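Local coordinates for putative Nudix hydrolase DR_0079 (Deinococcus radiodurans, PDB 2O5F), which hydrolyses nucleoside di- and triphosphates to monophosphates with magnesium as cofactor, with a marked preference for CDP and CTP, at residues 61-69 against 148-159. Sequence-based numbering, arbitrary orientation.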
loop_
_atom_site.group_PDB
_atom_site.type_symbol
_atom_site.label_atom_id
_atom_site.label_comp_id
_atom_site.label_asym_id
_atom_site.label_seq_id
_atom_site.Cartn_x
_atom_site.Cartn_y
_atom_site.Cartn_z
ATOM N N PRO A 61 10.239 -1.852 -13.012
ATOM C CA PRO A 61 10.052 -1.820 -11.548
ATOM C C PRO A 61 11.385 -1.676 -10.829
ATOM O O PRO A 61 12.042 -2.671 -10.526
ATOM C CB PRO A 61 9.378 -3.129 -11.161
ATOM C CG PRO A 61 9.900 -4.054 -12.245
ATOM C CD PRO A 61 9.919 -3.195 -13.523
ATOM N N ASN A 62 11.792 -0.440 -10.564
ATOM C CA ASN A 62 13.048 -0.222 -9.872
ATOM C C ASN A 62 12.934 0.677 -8.639
ATOM O O ASN A 62 13.938 1.002 -8.015
ATOM C CB ASN A 62 14.095 0.309 -10.861
ATOM C CG ASN A 62 14.467 -0.724 -11.923
ATOM O OD1 ASN A 62 13.625 -1.151 -12.716
ATOM N ND2 ASN A 62 15.728 -1.140 -11.930
ATOM N N ALA A 63 11.708 1.053 -8.272
ATOM C CA ALA A 63 11.487 1.889 -7.095
ATOM C C ALA A 63 10.965 1.076 -5.911
ATOM O O ALA A 63 10.168 0.153 -6.084
ATOM C CB ALA A 63 10.501 3.007 -7.419
ATOM N N LEU A 64 11.432 1.420 -4.712
ATOM C CA LEU A 64 10.996 0.757 -3.482
ATOM C C LEU A 64 9.521 1.096 -3.276
ATOM O O LEU A 64 9.087 2.199 -3.601
ATOM C CB LEU A 64 11.801 1.286 -2.296
ATOM C CG LEU A 64 13.307 1.030 -2.346
ATOM C CD1 LEU A 64 14.032 1.956 -1.380
ATOM C CD2 LEU A 64 13.570 -0.431 -2.021
ATOM N N ASP A 65 8.756 0.167 -2.714
ATOM C CA ASP A 65 7.336 0.418 -2.494
ATOM C C ASP A 65 6.816 -0.372 -1.299
ATOM O O ASP A 65 7.563 -1.123 -0.677
ATOM C CB ASP A 65 6.562 0.022 -3.755
ATOM C CG ASP A 65 5.135 0.550 -3.770
ATOM O OD1 ASP A 65 4.798 1.419 -2.939
ATOM O OD2 ASP A 65 4.359 0.096 -4.635
ATOM N N VAL A 66 5.539 -0.192 -0.971
ATOM C CA VAL A 66 4.938 -0.943 0.128
ATOM C C VAL A 66 4.867 -2.395 -0.344
ATOM O O VAL A 66 4.930 -2.674 -1.549
ATOM C CB VAL A 66 3.484 -0.468 0.447
ATOM C CG1 VAL A 66 3.498 0.923 1.060
ATOM C CG2 VAL A 66 2.646 -0.470 -0.835
ATOM N N SER A 67 4.722 -3.320 0.600
ATOM C CA SER A 67 4.631 -4.743 0.273
ATOM C C SER A 67 3.467 -5.030 -0.675
ATOM O O SER A 67 3.613 -5.775 -1.648
ATOM C CB SER A 67 4.439 -5.564 1.550
ATOM O OG SER A 67 5.449 -5.263 2.516
ATOM N N VAL A 68 2.313 -4.442 -0.369
ATOM C CA VAL A 68 1.091 -4.623 -1.164
ATOM C C VAL A 68 0.378 -3.278 -1.244
ATOM O O VAL A 68 0.165 -2.630 -0.225
ATOM C CB VAL A 68 0.094 -5.596 -0.488
ATOM C CG1 VAL A 68 -0.989 -5.987 -1.479
ATOM C CG2 VAL A 68 0.815 -6.808 0.052
ATOM N N GLY A 69 -0.006 -2.858 -2.443
ATOM C CA GLY A 69 -0.699 -1.588 -2.548
ATOM C C GLY A 69 -1.440 -1.387 -3.851
ATOM O O GLY A 69 -0.998 -1.848 -4.900
ATOM N N ARG A 148 17.735 4.756 3.011
ATOM C CA ARG A 148 17.865 4.697 1.553
ATOM C C ARG A 148 17.041 5.801 0.895
ATOM O O ARG A 148 17.502 6.451 -0.042
ATOM C CB ARG A 148 17.379 3.353 1.005
ATOM C CG ARG A 148 18.238 2.133 1.335
ATOM C CD ARG A 148 17.693 0.919 0.579
ATOM N NE ARG A 148 18.393 -0.320 0.908
ATOM C CZ ARG A 148 18.165 -1.483 0.308
ATOM N NH1 ARG A 148 18.842 -2.565 0.680
ATOM N NH2 ARG A 148 17.261 -1.564 -0.667
ATOM N N ILE A 149 15.813 6.000 1.372
ATOM C CA ILE A 149 14.942 7.034 0.817
ATOM C C ILE A 149 15.584 8.402 1.019
ATOM O O ILE A 149 15.611 9.223 0.104
ATOM C CB ILE A 149 13.548 7.053 1.496
ATOM C CG1 ILE A 149 12.950 5.642 1.540
ATOM C CG2 ILE A 149 12.614 7.992 0.737
ATOM C CD1 ILE A 149 12.908 4.941 0.223
ATOM N N ALA A 150 16.083 8.643 2.227
ATOM C CA ALA A 150 16.735 9.905 2.566
ATOM C C ALA A 150 17.931 10.160 1.638
ATOM O O ALA A 150 18.211 11.303 1.264
ATOM C CB ALA A 150 17.191 9.876 4.030
ATOM N N ALA A 151 18.619 9.089 1.257
ATOM C CA ALA A 151 19.785 9.174 0.375
ATOM C C ALA A 151 19.422 9.530 -1.064
ATOM O O ALA A 151 20.252 10.042 -1.810
ATOM C CB ALA A 151 20.540 7.855 0.398
ATOM N N GLY A 152 18.185 9.247 -1.451
ATOM C CA GLY A 152 17.763 9.542 -2.806
ATOM C C GLY A 152 17.390 8.328 -3.638
ATOM O O GLY A 152 17.031 8.467 -4.800
ATOM N N GLU A 153 17.474 7.133 -3.063
ATOM C CA GLU A 153 17.117 5.926 -3.816
ATOM C C GLU A 153 15.629 6.001 -4.192
ATOM O O GLU A 153 14.815 6.496 -3.411
ATOM C CB GLU A 153 17.419 4.670 -2.987
ATOM C CG GLU A 153 18.923 4.483 -2.708
ATOM C CD GLU A 153 19.289 3.036 -2.389
ATOM O OE1 GLU A 153 18.928 2.132 -3.179
ATOM O OE2 GLU A 153 19.965 2.798 -1.366
ATOM N N ALA A 154 15.288 5.522 -5.386
ATOM C CA ALA A 154 13.912 5.570 -5.893
ATOM C C ALA A 154 12.887 4.874 -5.003
ATOM O O ALA A 154 13.094 3.739 -4.582
ATOM C CB ALA A 154 13.868 4.975 -7.302
ATOM N N ALA A 155 11.776 5.559 -4.735
ATOM C CA ALA A 155 10.723 5.008 -3.893
ATOM C C ALA A 155 9.379 5.669 -4.151
ATOM O O ALA A 155 9.320 6.842 -4.504
ATOM C CB ALA A 155 11.088 5.189 -2.434
ATOM N N LYS A 156 8.304 4.911 -3.969
ATOM C CA LYS A 156 6.964 5.461 -4.135
ATOM C C LYS A 156 6.835 6.669 -3.225
ATOM O O LYS A 156 7.329 6.660 -2.097
ATOM C CB LYS A 156 5.910 4.422 -3.770
ATOM C CG LYS A 156 5.688 3.422 -4.867
ATOM C CD LYS A 156 5.092 4.104 -6.085
ATOM C CE LYS A 156 4.924 3.124 -7.219
ATOM N NZ LYS A 156 4.152 1.921 -6.789
ATOM N N GLY A 157 6.153 7.695 -3.717
ATOM C CA GLY A 157 5.994 8.926 -2.968
ATOM C C GLY A 157 5.486 8.895 -1.539
ATOM O O GLY A 157 5.813 9.795 -0.763
ATOM N N ASP A 158 4.688 7.898 -1.168
ATOM C CA ASP A 158 4.178 7.854 0.204
ATOM C C ASP A 158 4.804 6.795 1.094
ATOM O O ASP A 158 4.416 6.651 2.253
ATOM C CB ASP A 158 2.661 7.660 0.215
ATOM C CG ASP A 158 1.915 8.838 -0.388
ATOM O OD1 ASP A 158 2.398 9.988 -0.281
ATOM O OD2 ASP A 158 0.826 8.603 -0.941
ATOM N N LEU A 159 5.774 6.062 0.563
ATOM C CA LEU A 159 6.413 5.004 1.334
ATOM C C LEU A 159 7.059 5.501 2.623
ATOM O O LEU A 159 6.766 4.984 3.691
ATOM C CB LEU A 159 7.447 4.276 0.473
ATOM C CG LEU A 159 8.201 3.131 1.152
ATOM C CD1 LEU A 159 7.215 2.109 1.726
ATOM C CD2 LEU A 159 9.124 2.473 0.136
HETATM O O HOH W 1 15.269 2.045 -5.073
#
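Leu64 and Ala155 form a single parallel beta bridge: Leu64 N donates to Ala154 O (2.9 Å) and Lys156 N to Leu64 O (2.8 Å). Within the Nudix fold, this bridge ties the loop entering strand 68-71, where the Nudix box begins, to the linker between helices 142-151 and 159-166. With CG beside its own backbone N (chi1 -62°), Leu64 carries CD1 to Ile149 CD1 (3.6 Å), while its CB rests on Leu159 CD2 (3.8 Å); Ile50 and Arg52 of strand 48-52 also touch this leucine. The other methyl of Leu159, CD1, packs against Val66 CG1 (4.0 Å). The Asp65 carboxylate lies against the aliphatic base of Lys156, whose chain bends at chi2 (-66°) and chi4 so that NZ reaches OD2 (2.8 Å) from above the carboxylate plane, in a salt bridge. The other carboxylate oxygen, Asp65 OD1, accepts a weak hydrogen bond from Val66 N. Putting an alanine at Asp65 would probably leave the Lys156 ammonium without its charge partner and its chain free to swing. Beside the bridge, one water donates to Ala154 O (2.8 Å) and, weakly, to Asn62 O (3.4 Å).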